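Local coordinates for protein saframycin Mx1 synthetase B (Legionella pneumophila subsp. pneumophila, PDB 3KXW) that belongs to the ANL superfamily of AMP-binding enzymes and holds 5'-O-[(S)-(dodecanoyloxy)(hydroxy)phosphoryl]adenosine in a pocket, at residues Q11-V16 and A81-L86; N407-G412 and H422-K427; H483-K488 and D519-E524; I95-Q100 and A123-K128. All coordinates share one frame; numbering follows the deposited sequence.

Interaction 1: residues Q11-V16 and A81-L86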
loop_
_atom_site.group_PDB
_atom_site.type_symbol
_atom_site.label_atom_id
_atom_site.label_comp_id
_atom_site.label_asym_id
_atom_site.label_seq_id
_atom_site.Cartn_x
_atom_site.Cartn_y
_atom_site.Cartn_z
ATOM N N GLN A 11 -7.823 -18.758 -17.903
ATOM C CA GLN A 11 -6.424 -18.948 -17.561
ATOM C C GLN A 11 -5.704 -17.634 -17.309
ATOM O O GLN A 11 -4.574 -17.627 -16.838
ATOM C CB GLN A 11 -5.718 -19.765 -18.648
ATOM C CG GLN A 11 -6.297 -21.159 -18.753
ATOM C CD GLN A 11 -6.128 -21.926 -17.463
ATOM O OE1 GLN A 11 -7.110 -22.324 -16.815
ATOM N NE2 GLN A 11 -4.877 -22.133 -17.067
ATOM N N SER A 12 -6.360 -16.523 -17.635
ATOM C CA SER A 12 -5.828 -15.220 -17.288
ATOM C C SER A 12 -6.948 -14.242 -16.972
ATOM O O SER A 12 -8.097 -14.468 -17.331
ATOM C CB SER A 12 -4.989 -14.662 -18.428
ATOM O OG SER A 12 -5.832 -14.250 -19.499
ATOM N N LEU A 13 -6.599 -13.131 -16.321
ATOM C CA LEU A 13 -7.577 -12.092 -16.044
ATOM C C LEU A 13 -8.134 -11.527 -17.343
ATOM O O LEU A 13 -9.273 -11.063 -17.389
ATOM C CB LEU A 13 -6.931 -10.967 -15.227
ATOM C CG LEU A 13 -7.897 -9.866 -14.793
ATOM C CD1 LEU A 13 -9.000 -10.443 -13.911
ATOM C CD2 LEU A 13 -7.106 -8.751 -14.064
ATOM N N VAL A 14 -7.325 -11.555 -18.395
ATOM C CA VAL A 14 -7.792 -11.084 -19.712
ATOM C C VAL A 14 -9.091 -11.797 -20.114
ATOM O O VAL A 14 -10.074 -11.156 -20.516
ATOM C CB VAL A 14 -6.735 -11.275 -20.813
ATOM C CG1 VAL A 14 -7.331 -11.001 -22.217
ATOM C CG2 VAL A 14 -5.529 -10.350 -20.565
ATOM N N ASP A 15 -9.091 -13.122 -20.021
ATOM C CA ASP A 15 -10.262 -13.898 -20.438
ATOM C C ASP A 15 -11.431 -13.753 -19.486
ATOM O O ASP A 15 -12.596 -13.840 -19.900
ATOM C CB ASP A 15 -9.898 -15.364 -20.675
ATOM C CG ASP A 15 -9.098 -15.548 -21.944
ATOM O OD1 ASP A 15 -9.231 -14.687 -22.855
ATOM O OD2 ASP A 15 -8.352 -16.539 -22.030
ATOM N N VAL A 16 -11.134 -13.523 -18.208
ATOM C CA VAL A 16 -12.201 -13.241 -17.260
ATOM C C VAL A 16 -12.934 -11.962 -17.662
ATOM O O VAL A 16 -14.175 -11.920 -17.675
ATOM C CB VAL A 16 -11.691 -13.108 -15.813
ATOM C CG1 VAL A 16 -12.842 -12.639 -14.896
ATOM C CG2 VAL A 16 -11.118 -14.440 -15.335
ATOM N N ALA A 81 -5.309 1.251 -18.981
ATOM C CA ALA A 81 -3.959 1.042 -19.534
ATOM C C ALA A 81 -3.374 -0.263 -19.015
ATOM O O ALA A 81 -2.761 -1.024 -19.765
ATOM C CB ALA A 81 -3.025 2.243 -19.207
ATOM N N PHE A 82 -3.588 -0.537 -17.729
ATOM C CA PHE A 82 -3.110 -1.770 -17.112
ATOM C C PHE A 82 -3.727 -2.992 -17.820
ATOM O O PHE A 82 -3.018 -3.928 -18.204
ATOM C CB PHE A 82 -3.445 -1.772 -15.608
ATOM C CG PHE A 82 -2.850 -2.947 -14.840
ATOM C CD1 PHE A 82 -1.614 -2.834 -14.231
ATOM C CD2 PHE A 82 -3.533 -4.151 -14.736
ATOM C CE1 PHE A 82 -1.048 -3.913 -13.514
ATOM C CE2 PHE A 82 -2.982 -5.241 -14.018
ATOM C CZ PHE A 82 -1.738 -5.109 -13.414
ATOM N N LEU A 83 -5.041 -2.998 -18.001
ATOM C CA LEU A 83 -5.648 -4.144 -18.658
ATOM C C LEU A 83 -5.184 -4.202 -20.122
ATOM O O LEU A 83 -4.954 -5.282 -20.684
ATOM C CB LEU A 83 -7.177 -4.065 -18.604
ATOM C CG LEU A 83 -7.781 -4.386 -17.239
ATOM C CD1 LEU A 83 -9.269 -4.267 -17.336
ATOM C CD2 LEU A 83 -7.417 -5.797 -16.863
ATOM N N GLY A 84 -5.058 -3.038 -20.738
ATOM C CA GLY A 84 -4.613 -2.965 -22.121
ATOM C C GLY A 84 -3.241 -3.627 -22.263
ATOM O O GLY A 84 -2.994 -4.349 -23.230
ATOM N N CYS A 85 -2.361 -3.424 -21.278
ATOM C CA CYS A 85 -1.060 -4.108 -21.286
ATOM C C CYS A 85 -1.240 -5.612 -21.230
ATOM O O CYS A 85 -0.615 -6.350 -21.987
ATOM C CB CYS A 85 -0.169 -3.683 -20.114
ATOM S SG CYS A 85 0.456 -2.027 -20.234
ATOM N N LEU A 86 -2.076 -6.080 -20.313
ATOM C CA LEU A 86 -2.271 -7.511 -20.182
ATOM C C LEU A 86 -2.839 -8.138 -21.464
ATOM O O LEU A 86 -2.426 -9.227 -21.861
ATOM C CB LEU A 86 -3.182 -7.862 -18.988
ATOM C CG LEU A 86 -2.738 -7.434 -17.584
ATOM C CD1 LEU A 86 -3.445 -8.226 -16.494
ATOM C CD2 LEU A 86 -1.245 -7.479 -17.423
#
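L13 and V14, in the first turn of helix 13-23, pack against L83 and L86 near the end of helix 76-87. It is a buried helix-helix contact on the flank of an alpha/beta domain, joined by branched aliphatic side chains and without a hydrogen bond between the two segments. L13 can be followed outward. L13 CB is still 5.4 Å from L83 CD2, and CG, swung anti to the backbone N (chi1 -176°), extends the chain toward the partner helix. At the fork the two methyls part company. CD2 meets L83 CD2 at 4.1 Å and lies 4.4 Å from L86 CD1, whereas CD1 heads away from L83. The side chains of L13 and L83 cross at about a right angle, so only their ends touch. Leucine suits such a place because its branch lies far enough out to bridge two helices. L13 also touches L228 and Y232 of helix 220-233, making it part of a three-helix junction. The start of its own helix is marked by S12 at the N-cap, whose OG accepts a weak bond from D15 N at 3.5 Å. V14, branched already at CB, lies close to the other backbone: its CG2 is 3.8 Å from L86 CB and 3.5 Å from the carbonyl O of L86.

Interaction 2: residues N407-G412 and H422-K427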
loop_
_atom_site.group_PDB
_atom_site.type_symbol
_atom_site.label_atom_id
_atom_site.label_comp_id
_atom_site.label_asym_id
_atom_site.label_seq_id
_atom_site.Cartn_x
_atom_site.Cartn_y
_atom_site.Cartn_z
ATOM N N ASN A 407 0.749 -21.098 -4.661
ATOM C CA ASN A 407 0.715 -20.670 -6.054
ATOM C C ASN A 407 0.669 -19.138 -6.224
ATOM O O ASN A 407 0.776 -18.623 -7.344
ATOM C CB ASN A 407 -0.465 -21.325 -6.760
ATOM C CG ASN A 407 -0.210 -22.797 -7.087
ATOM O OD1 ASN A 407 -1.145 -23.569 -7.258
ATOM N ND2 ASN A 407 1.054 -23.180 -7.163
ATOM N N SER A 408 0.494 -18.410 -5.121
ATOM C CA SER A 408 0.537 -16.938 -5.156
ATOM C C SER A 408 1.951 -16.392 -4.990
ATOM O O SER A 408 2.183 -15.194 -5.149
ATOM C CB SER A 408 -0.377 -16.327 -4.052
ATOM O OG SER A 408 -1.762 -16.515 -4.361
ATOM N N VAL A 409 2.900 -17.252 -4.646
ATOM C CA VAL A 409 4.266 -16.785 -4.473
ATOM C C VAL A 409 4.874 -16.441 -5.822
ATOM O O VAL A 409 4.884 -17.255 -6.743
ATOM C CB VAL A 409 5.153 -17.809 -3.742
ATOM C CG1 VAL A 409 6.616 -17.421 -3.891
ATOM C CG2 VAL A 409 4.725 -17.900 -2.259
ATOM N N ALA A 410 5.364 -15.221 -5.917
ATOM C CA ALA A 410 5.840 -14.655 -7.171
ATOM C C ALA A 410 7.128 -15.319 -7.670
ATOM O O ALA A 410 7.777 -16.103 -6.968
ATOM C CB ALA A 410 6.031 -13.153 -7.024
ATOM N N LYS A 411 7.496 -14.960 -8.893
ATOM C CA LYS A 411 8.572 -15.595 -9.624
ATOM C C LYS A 411 9.986 -15.048 -9.312
ATOM O O LYS A 411 10.994 -15.674 -9.635
ATOM C CB LYS A 411 8.262 -15.469 -11.132
ATOM C CG LYS A 411 9.372 -15.957 -12.073
ATOM C CD LYS A 411 9.801 -17.372 -11.762
ATOM C CE LYS A 411 10.638 -17.946 -12.903
ATOM N NZ LYS A 411 10.992 -19.381 -12.637
ATOM N N GLY A 412 10.073 -13.886 -8.695
ATOM C CA GLY A 412 11.372 -13.311 -8.395
ATOM C C GLY A 412 11.308 -11.801 -8.525
ATOM O O GLY A 412 10.236 -11.233 -8.650
ATOM N N HIS A 422 18.118 -14.811 -2.659
ATOM C CA HIS A 422 18.072 -14.369 -1.252
ATOM C C HIS A 422 16.668 -14.468 -0.638
ATOM O O HIS A 422 16.531 -14.732 0.557
ATOM C CB HIS A 422 18.594 -12.925 -1.166
ATOM C CG HIS A 422 18.742 -12.393 0.232
ATOM N ND1 HIS A 422 19.871 -12.605 1.000
ATOM C CD2 HIS A 422 17.913 -11.632 0.988
ATOM C CE1 HIS A 422 19.715 -12.028 2.180
ATOM N NE2 HIS A 422 18.537 -11.426 2.198
ATOM N N ALA A 423 15.629 -14.294 -1.447
ATOM C CA ALA A 423 14.272 -14.213 -0.906
ATOM C C ALA A 423 13.344 -15.364 -1.286
ATOM O O ALA A 423 12.459 -15.739 -0.509
ATOM C CB ALA A 423 13.626 -12.862 -1.310
ATOM N N PHE A 424 13.501 -15.893 -2.494
ATOM C CA PHE A 424 12.568 -16.871 -3.023
ATOM C C PHE A 424 13.085 -18.323 -2.995
ATOM O O PHE A 424 12.447 -19.225 -3.565
ATOM C CB PHE A 424 12.175 -16.512 -4.460
ATOM C CG PHE A 424 11.339 -15.260 -4.578
ATOM C CD1 PHE A 424 9.953 -15.331 -4.544
ATOM C CD2 PHE A 424 11.942 -14.013 -4.728
ATOM C CE1 PHE A 424 9.174 -14.182 -4.660
ATOM C CE2 PHE A 424 11.177 -12.852 -4.852
ATOM C CZ PHE A 424 9.782 -12.939 -4.813
ATOM N N ALA A 425 14.219 -18.555 -2.353
ATOM C CA ALA A 425 14.787 -19.906 -2.341
ATOM C C ALA A 425 15.012 -20.444 -0.930
ATOM O O ALA A 425 16.002 -21.120 -0.669
ATOM C CB ALA A 425 16.105 -19.951 -3.146
ATOM N N GLY A 426 14.106 -20.129 -0.013
ATOM C CA GLY A 426 14.244 -20.586 1.355
ATOM C C GLY A 426 14.123 -22.101 1.471
ATOM O O GLY A 426 13.190 -22.684 0.956
ATOM N N LYS A 427 15.076 -22.741 2.143
ATOM C CA LYS A 427 15.012 -24.199 2.322
ATOM C C LYS A 427 15.179 -24.558 3.781
ATOM O O LYS A 427 16.069 -24.036 4.454
ATOM C CB LYS A 427 16.104 -24.920 1.514
ATOM C CG LYS A 427 15.881 -24.929 0.024
ATOM C CD LYS A 427 14.711 -25.828 -0.356
ATOM C CE LYS A 427 15.031 -27.292 -0.055
ATOM N NZ LYS A 427 13.994 -28.220 -0.612
#
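The loop that leaves strand 400-405 bends round F424 at the C-terminal part of helix 417-424, so that one aromatic side chain closes the short excursion between loop and helix. V409 and A410 share the CD1-CE1 side of the ring, while G412 takes one face. There the CA of G412 is 3.9 Å from the F424 ring centroid and 23° off the normal, a CH-pi contact displaced toward CE2, to which CA approaches to 3.6 Å. In the ring plane, at its edge, V409 CG1 reaches F424 CD1 at 4.0 Å. A410 adds its methyl, with CB 4.1 Å from F424 CE1, and its carbonyl O comes obliquely to within 3.3 Å of the same CE1. F424 presents its ring this way because CG stands anti to its own carbonyl carbon (chi1 -68°). G412 is a glycine for a backbone reason: at its phi of 145° a CB would press into the carbonyl O of K411. F424 also meets Y413 edge-to-face, and its side chain is about 10 Å from the bound 5'-O-[(S)-(dodecanoyloxy)(hydroxy)phosphoryl]adenosine. With no hydrogen bond between the segments, their association rests on dispersion and CH-pi attraction, while the carbonyl of A410 probably adds a modest electrostatic term beside the weakly polarised ring hydrogens.

Interaction 3: residues H483-K488 and D519-E524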
loop_
_atom_site.group_PDB
_atom_site.type_symbol
_atom_site.label_atom_id
_atom_site.label_comp_id
_atom_site.label_asym_id
_atom_site.label_seq_id
_atom_site.Cartn_x
_atom_site.Cartn_y
_atom_site.Cartn_z
ATOM N N HIS A 483 8.379 25.601 3.569
ATOM C CA HIS A 483 9.601 26.146 4.157
ATOM C C HIS A 483 9.478 27.637 4.467
ATOM O O HIS A 483 10.220 28.162 5.302
ATOM C CB HIS A 483 10.831 25.856 3.287
ATOM C CG HIS A 483 11.049 26.866 2.203
ATOM N ND1 HIS A 483 10.422 26.793 0.978
ATOM C CD2 HIS A 483 11.817 27.983 2.168
ATOM C CE1 HIS A 483 10.796 27.817 0.231
ATOM N NE2 HIS A 483 11.634 28.559 0.932
ATOM N N HIS A 484 8.538 28.320 3.810
ATOM C CA HIS A 484 8.354 29.750 4.062
ATOM C C HIS A 484 7.917 30.134 5.493
ATOM O O HIS A 484 8.046 31.289 5.877
ATOM C CB HIS A 484 7.410 30.367 3.022
ATOM C CG HIS A 484 8.001 30.447 1.647
ATOM N ND1 HIS A 484 9.043 31.294 1.335
ATOM C CD2 HIS A 484 7.686 29.801 0.501
ATOM C CE1 HIS A 484 9.351 31.158 0.055
ATOM N NE2 HIS A 484 8.545 30.256 -0.473
ATOM N N VAL A 485 7.414 29.177 6.277
ATOM C CA VAL A 485 7.010 29.469 7.648
ATOM C C VAL A 485 7.938 28.753 8.634
ATOM O O VAL A 485 7.722 28.800 9.837
ATOM C CB VAL A 485 5.525 29.082 7.943
ATOM C CG1 VAL A 485 4.589 29.716 6.927
ATOM C CG2 VAL A 485 5.331 27.533 7.967
ATOM N N LEU A 486 8.973 28.102 8.112
ATOM C CA LEU A 486 9.866 27.306 8.951
ATOM C C LEU A 486 11.295 27.808 8.938
ATOM O O LEU A 486 11.690 28.607 8.077
ATOM C CB LEU A 486 9.911 25.855 8.457
ATOM C CG LEU A 486 8.592 25.125 8.253
ATOM C CD1 LEU A 486 8.861 23.700 7.686
ATOM C CD2 LEU A 486 7.820 25.098 9.547
ATOM N N GLY A 487 12.077 27.288 9.881
ATOM C CA GLY A 487 13.519 27.430 9.851
ATOM C C GLY A 487 14.079 26.109 9.360
ATOM O O GLY A 487 13.697 25.616 8.284
ATOM N N LYS A 488 14.961 25.528 10.165
ATOM C CA LYS A 488 15.526 24.214 9.883
ATOM C C LYS A 488 14.616 23.055 10.308
ATOM O O LYS A 488 13.688 23.222 11.102
ATOM C CB LYS A 488 16.912 24.082 10.529
ATOM C CG LYS A 488 17.967 24.997 9.899
ATOM C CD LYS A 488 18.058 24.744 8.411
ATOM C CE LYS A 488 19.309 25.354 7.834
ATOM N NZ LYS A 488 19.417 26.785 8.242
ATOM N N ASP A 519 -2.376 23.312 13.279
ATOM C CA ASP A 519 -3.104 22.186 12.712
ATOM C C ASP A 519 -2.939 22.049 11.211
ATOM O O ASP A 519 -2.689 20.947 10.715
ATOM C CB ASP A 519 -4.582 22.262 13.096
ATOM C CG ASP A 519 -4.811 21.895 14.550
ATOM O OD1 ASP A 519 -3.828 21.524 15.230
ATOM O OD2 ASP A 519 -5.964 21.963 15.024
ATOM N N ASN A 520 -3.086 23.160 10.489
ATOM C CA ASN A 520 -2.891 23.190 9.045
ATOM C C ASN A 520 -1.475 22.765 8.695
ATOM O O ASN A 520 -1.259 21.966 7.788
ATOM C CB ASN A 520 -3.132 24.620 8.510
ATOM C CG ASN A 520 -4.606 24.993 8.450
ATOM O OD1 ASN A 520 -5.474 24.118 8.341
ATOM N ND2 ASN A 520 -4.904 26.307 8.510
ATOM N N LEU A 521 -0.507 23.294 9.434
ATOM C CA LEU A 521 0.897 22.958 9.185
ATOM C C LEU A 521 1.162 21.462 9.371
ATOM O O LEU A 521 1.802 20.847 8.522
ATOM C CB LEU A 521 1.829 23.769 10.094
ATOM C CG LEU A 521 3.320 23.416 10.034
ATOM C CD1 LEU A 521 3.847 23.454 8.580
ATOM C CD2 LEU A 521 4.111 24.362 10.921
ATOM N N PHE A 522 0.676 20.902 10.479
ATOM C CA PHE A 522 0.814 19.465 10.765
ATOM C C PHE A 522 0.231 18.629 9.626
ATOM O O PHE A 522 0.839 17.666 9.176
ATOM C CB PHE A 522 0.108 19.061 12.071
ATOM C CG PHE A 522 0.733 19.630 13.318
ATOM C CD1 PHE A 522 2.109 19.639 13.484
ATOM C CD2 PHE A 522 -0.073 20.140 14.334
ATOM C CE1 PHE A 522 2.670 20.176 14.638
ATOM C CE2 PHE A 522 0.473 20.674 15.484
ATOM C CZ PHE A 522 1.840 20.705 15.634
ATOM N N ASN A 523 -0.962 18.998 9.174
ATOM C CA ASN A 523 -1.586 18.298 8.052
ATOM C C ASN A 523 -0.803 18.412 6.744
ATOM O O ASN A 523 -0.700 17.445 5.991
ATOM C CB ASN A 523 -3.042 18.749 7.883
ATOM C CG ASN A 523 -3.879 18.456 9.113
ATOM O OD1 ASN A 523 -3.607 17.504 9.836
ATOM N ND2 ASN A 523 -4.897 19.280 9.366
ATOM N N GLU A 524 -0.234 19.589 6.485
ATOM C CA GLU A 524 0.556 19.806 5.275
ATOM C C GLU A 524 1.813 18.974 5.316
ATOM O O GLU A 524 2.251 18.427 4.299
ATOM C CB GLU A 524 0.926 21.291 5.125
ATOM C CG GLU A 524 -0.240 22.131 4.657
ATOM C CD GLU A 524 -0.042 23.624 4.879
ATOM O OE1 GLU A 524 0.885 24.014 5.628
ATOM O OE2 GLU A 524 -0.839 24.410 4.321
#
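L521 sends CG out anti to its backbone N (chi1 174°), while L486 holds CG anti to its carbonyl carbon (chi1 -52°), and these two choices bring their methyl groups together. From L486 the side chain continues with CD1 fully extended, leaving CD2 as the branch that meets the helix: L486 CD2 and L521 CD2 are 4.0 Å apart, and the two side chains cross obliquely. The bond from CA to CB in L486 does not itself aim at the helix; the end of the side chain makes up the difference. L521, by contrast, points at the strand from the start and forks between two neighbours, its CD1 lying 4.4 Å from V485 CG2. That second touch is looser and lies nearer the surface, where a short beta-branched valine can cover the flank of the leucine pair.

The backbone explains why consecutive residues can serve one partner. V485 ends a short 3-10 segment and L486 begins the strand, the turn being drawn in by a bond from L486 N to H483 O of 3.1 Å. On the other side L521 lies within a regular helix, which fixes the origin of its side chain.

Helix 515-533 is the crossover of a beta-alpha-beta unit linking the adjacent parallel strands 499-508 and 539-544. L486, on outermost strand 486-496, also touches C506 and V508, and L521 touches L542, placing the contact between that helix and one face of the four-stranded C-terminal sheet.

Interaction 4: residues I95-Q100 and A123-K128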
loop_
_atom_site.group_PDB
_atom_site.type_symbol
_atom_site.label_atom_id
_atom_site.label_comp_id
_atom_site.label_asym_id
_atom_site.label_seq_id
_atom_site.Cartn_x
_atom_site.Cartn_y
_atom_site.Cartn_z
ATOM N N ILE A 95 3.863 3.240 -12.279
ATOM C CA ILE A 95 4.651 4.125 -11.423
ATOM C C ILE A 95 3.872 5.398 -11.076
ATOM O O ILE A 95 3.059 5.865 -11.868
ATOM C CB ILE A 95 6.001 4.538 -12.081
ATOM C CG1 ILE A 95 5.762 5.418 -13.310
ATOM C CG2 ILE A 95 6.823 3.325 -12.442
ATOM C CD1 ILE A 95 7.061 6.045 -13.913
ATOM N N TYR A 96 4.126 5.935 -9.884
ATOM C CA TYR A 96 3.640 7.257 -9.478
ATOM C C TYR A 96 4.186 8.306 -10.429
ATOM O O TYR A 96 5.355 8.257 -10.787
ATOM C CB TYR A 96 4.173 7.610 -8.081
ATOM C CG TYR A 96 3.667 6.764 -6.935
ATOM C CD1 TYR A 96 2.520 7.137 -6.215
ATOM C CD2 TYR A 96 4.354 5.613 -6.529
ATOM C CE1 TYR A 96 2.050 6.366 -5.143
ATOM C CE2 TYR A 96 3.884 4.837 -5.458
ATOM C CZ TYR A 96 2.735 5.224 -4.774
ATOM O OH TYR A 96 2.272 4.450 -3.730
ATOM N N PRO A 97 3.356 9.270 -10.834
ATOM C CA PRO A 97 3.901 10.375 -11.628
ATOM C C PRO A 97 5.065 11.035 -10.872
ATOM O O PRO A 97 4.945 11.261 -9.662
ATOM C CB PRO A 97 2.695 11.316 -11.774
ATOM C CG PRO A 97 1.534 10.386 -11.774
ATOM C CD PRO A 97 1.884 9.308 -10.768
ATOM N N PRO A 98 6.189 11.294 -11.567
ATOM C CA PRO A 98 7.438 11.761 -10.939
ATOM C C PRO A 98 7.388 13.262 -10.665
ATOM O O PRO A 98 8.153 14.037 -11.249
ATOM C CB PRO A 98 8.505 11.425 -11.988
ATOM C CG PRO A 98 7.773 11.455 -13.308
ATOM C CD PRO A 98 6.322 11.093 -13.023
ATOM N N ALA A 99 6.482 13.653 -9.777
ATOM C CA ALA A 99 6.161 15.064 -9.568
ATOM C C ALA A 99 7.241 15.822 -8.805
ATOM O O ALA A 99 7.337 17.044 -8.899
ATOM C CB ALA A 99 4.819 15.203 -8.867
ATOM N N GLN A 100 8.055 15.100 -8.049
ATOM C CA GLN A 100 9.113 15.743 -7.277
ATOM C C GLN A 100 10.405 14.946 -7.361
ATOM O O GLN A 100 10.471 13.876 -7.984
ATOM C CB GLN A 100 8.695 15.964 -5.808
ATOM C CG GLN A 100 7.434 16.836 -5.586
ATOM C CD GLN A 100 7.653 18.310 -5.884
ATOM O OE1 GLN A 100 8.783 18.789 -5.914
ATOM N NE2 GLN A 100 6.566 19.038 -6.114
ATOM N N ALA A 123 -2.384 12.892 -21.815
ATOM C CA ALA A 123 -1.861 13.968 -22.658
ATOM C C ALA A 123 -1.241 15.115 -21.863
ATOM O O ALA A 123 -0.164 15.600 -22.202
ATOM C CB ALA A 123 -2.944 14.489 -23.616
ATOM N N ASP A 124 -1.915 15.538 -20.803
ATOM C CA ASP A 124 -1.378 16.567 -19.916
ATOM C C ASP A 124 0.019 16.214 -19.444
ATOM O O ASP A 124 0.863 17.096 -19.261
ATOM C CB ASP A 124 -2.290 16.774 -18.698
ATOM C CG ASP A 124 -3.526 17.612 -19.027
ATOM O OD1 ASP A 124 -3.610 18.137 -20.165
ATOM O OD2 ASP A 124 -4.407 17.753 -18.148
ATOM N N HIS A 125 0.266 14.925 -19.233
ATOM C CA HIS A 125 1.535 14.515 -18.641
ATOM C C HIS A 125 2.657 14.410 -19.666
ATOM O O HIS A 125 3.826 14.567 -19.316
ATOM C CB HIS A 125 1.387 13.224 -17.832
ATOM C CG HIS A 125 0.891 13.439 -16.434
ATOM N ND1 HIS A 125 0.577 12.393 -15.596
ATOM C CD2 HIS A 125 0.650 14.571 -15.728
ATOM C CE1 HIS A 125 0.175 12.867 -14.430
ATOM N NE2 HIS A 125 0.205 14.187 -14.485
ATOM N N ILE A 126 2.315 14.164 -20.931
ATOM C CA ILE A 126 3.356 14.184 -21.941
ATOM C C ILE A 126 3.912 15.616 -22.041
ATOM O O ILE A 126 5.096 15.811 -22.297
ATOM C CB ILE A 126 2.936 13.617 -23.332
ATOM C CG1 ILE A 126 2.898 14.700 -24.387
ATOM C CG2 ILE A 126 1.669 12.790 -23.289
ATOM C CD1 ILE A 126 4.037 14.594 -25.294
ATOM N N LYS A 127 3.066 16.614 -21.793
ATOM C CA LYS A 127 3.549 17.993 -21.745
ATOM C C LYS A 127 4.400 18.278 -20.504
ATOM O O LYS A 127 5.459 18.892 -20.591
ATOM C CB LYS A 127 2.390 18.981 -21.861
ATOM C CG LYS A 127 2.237 19.510 -23.263
ATOM C CD LYS A 127 0.823 19.352 -23.788
ATOM C CE LYS A 127 0.862 19.315 -25.314
ATOM N NZ LYS A 127 1.986 18.430 -25.780
ATOM N N LYS A 128 3.941 17.812 -19.355
ATOM C CA LYS A 128 4.642 18.067 -18.111
ATOM C C LYS A 128 5.929 17.263 -17.968
ATOM O O LYS A 128 6.911 17.771 -17.426
ATOM C CB LYS A 128 3.731 17.795 -16.913
ATOM C CG LYS A 128 4.438 17.948 -15.592
ATOM C CD LYS A 128 3.512 17.779 -14.405
ATOM C CE LYS A 128 4.311 17.950 -13.103
ATOM N NZ LYS A 128 3.441 17.949 -11.895
#
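P97 and A99 lie on a loop that starts extended and then turns as it passes H125 and K128 on the short helix 123-129. P97 has polyproline-like angles (phi -55°, psi 134°), and P98 is the centre of an inverse gamma turn, closed by a weak bond from A99 N to P97 O of 2.8 Å. The loop thereby offers first a proline ring and then a methyl group to the helix, and residues 125 and 128, one helical turn apart, receive them. H125 CE1 approaches P97 CG at 3.9 Å and P97 CB at 4.0 Å, the two rings meeting obliquely. Proline suits the place because its closed ring gives a firm apolar surface without a backbone N-H to satisfy. K128 reaches across with every side-chain torsion near 180°, bringing NZ to 4.3 Å from A99 CB. Its long aliphatic chain spans the gap while the amine stays at the exposed margin. H125 also meets F129 edge-to-face. P97 and H125 both touch L71 of strand 67-71, whose parallel neighbours 91-95 and 118-121 lead into the two segments. This is the arrangement of an alpha/beta sheet, where connections leaving the C-terminal ends of parallel strands pack against one another.

In the fold
From the N terminus, interaction 1 comes first, bringing the start of helix 13-23 to helix 76-87 and closing a loop of 64 residues. Interaction 4 follows, closing 22 residues that include helix 101-114 and strand 118-121. These two come within about 8 Å at their nearest atoms, and strand 67-71 touches both. Interaction 2 closes the shortest loop, nine residues that include the start of helix 417-424. Interaction 3, in the C-terminal part of the chain, closes 30 residues that hold most of strands 486-496 and 499-508, tying helix 515-533 to the edge strand; its centre is about 44 Å from those of interactions 1 and 2. All four are in series; none nests or crosses.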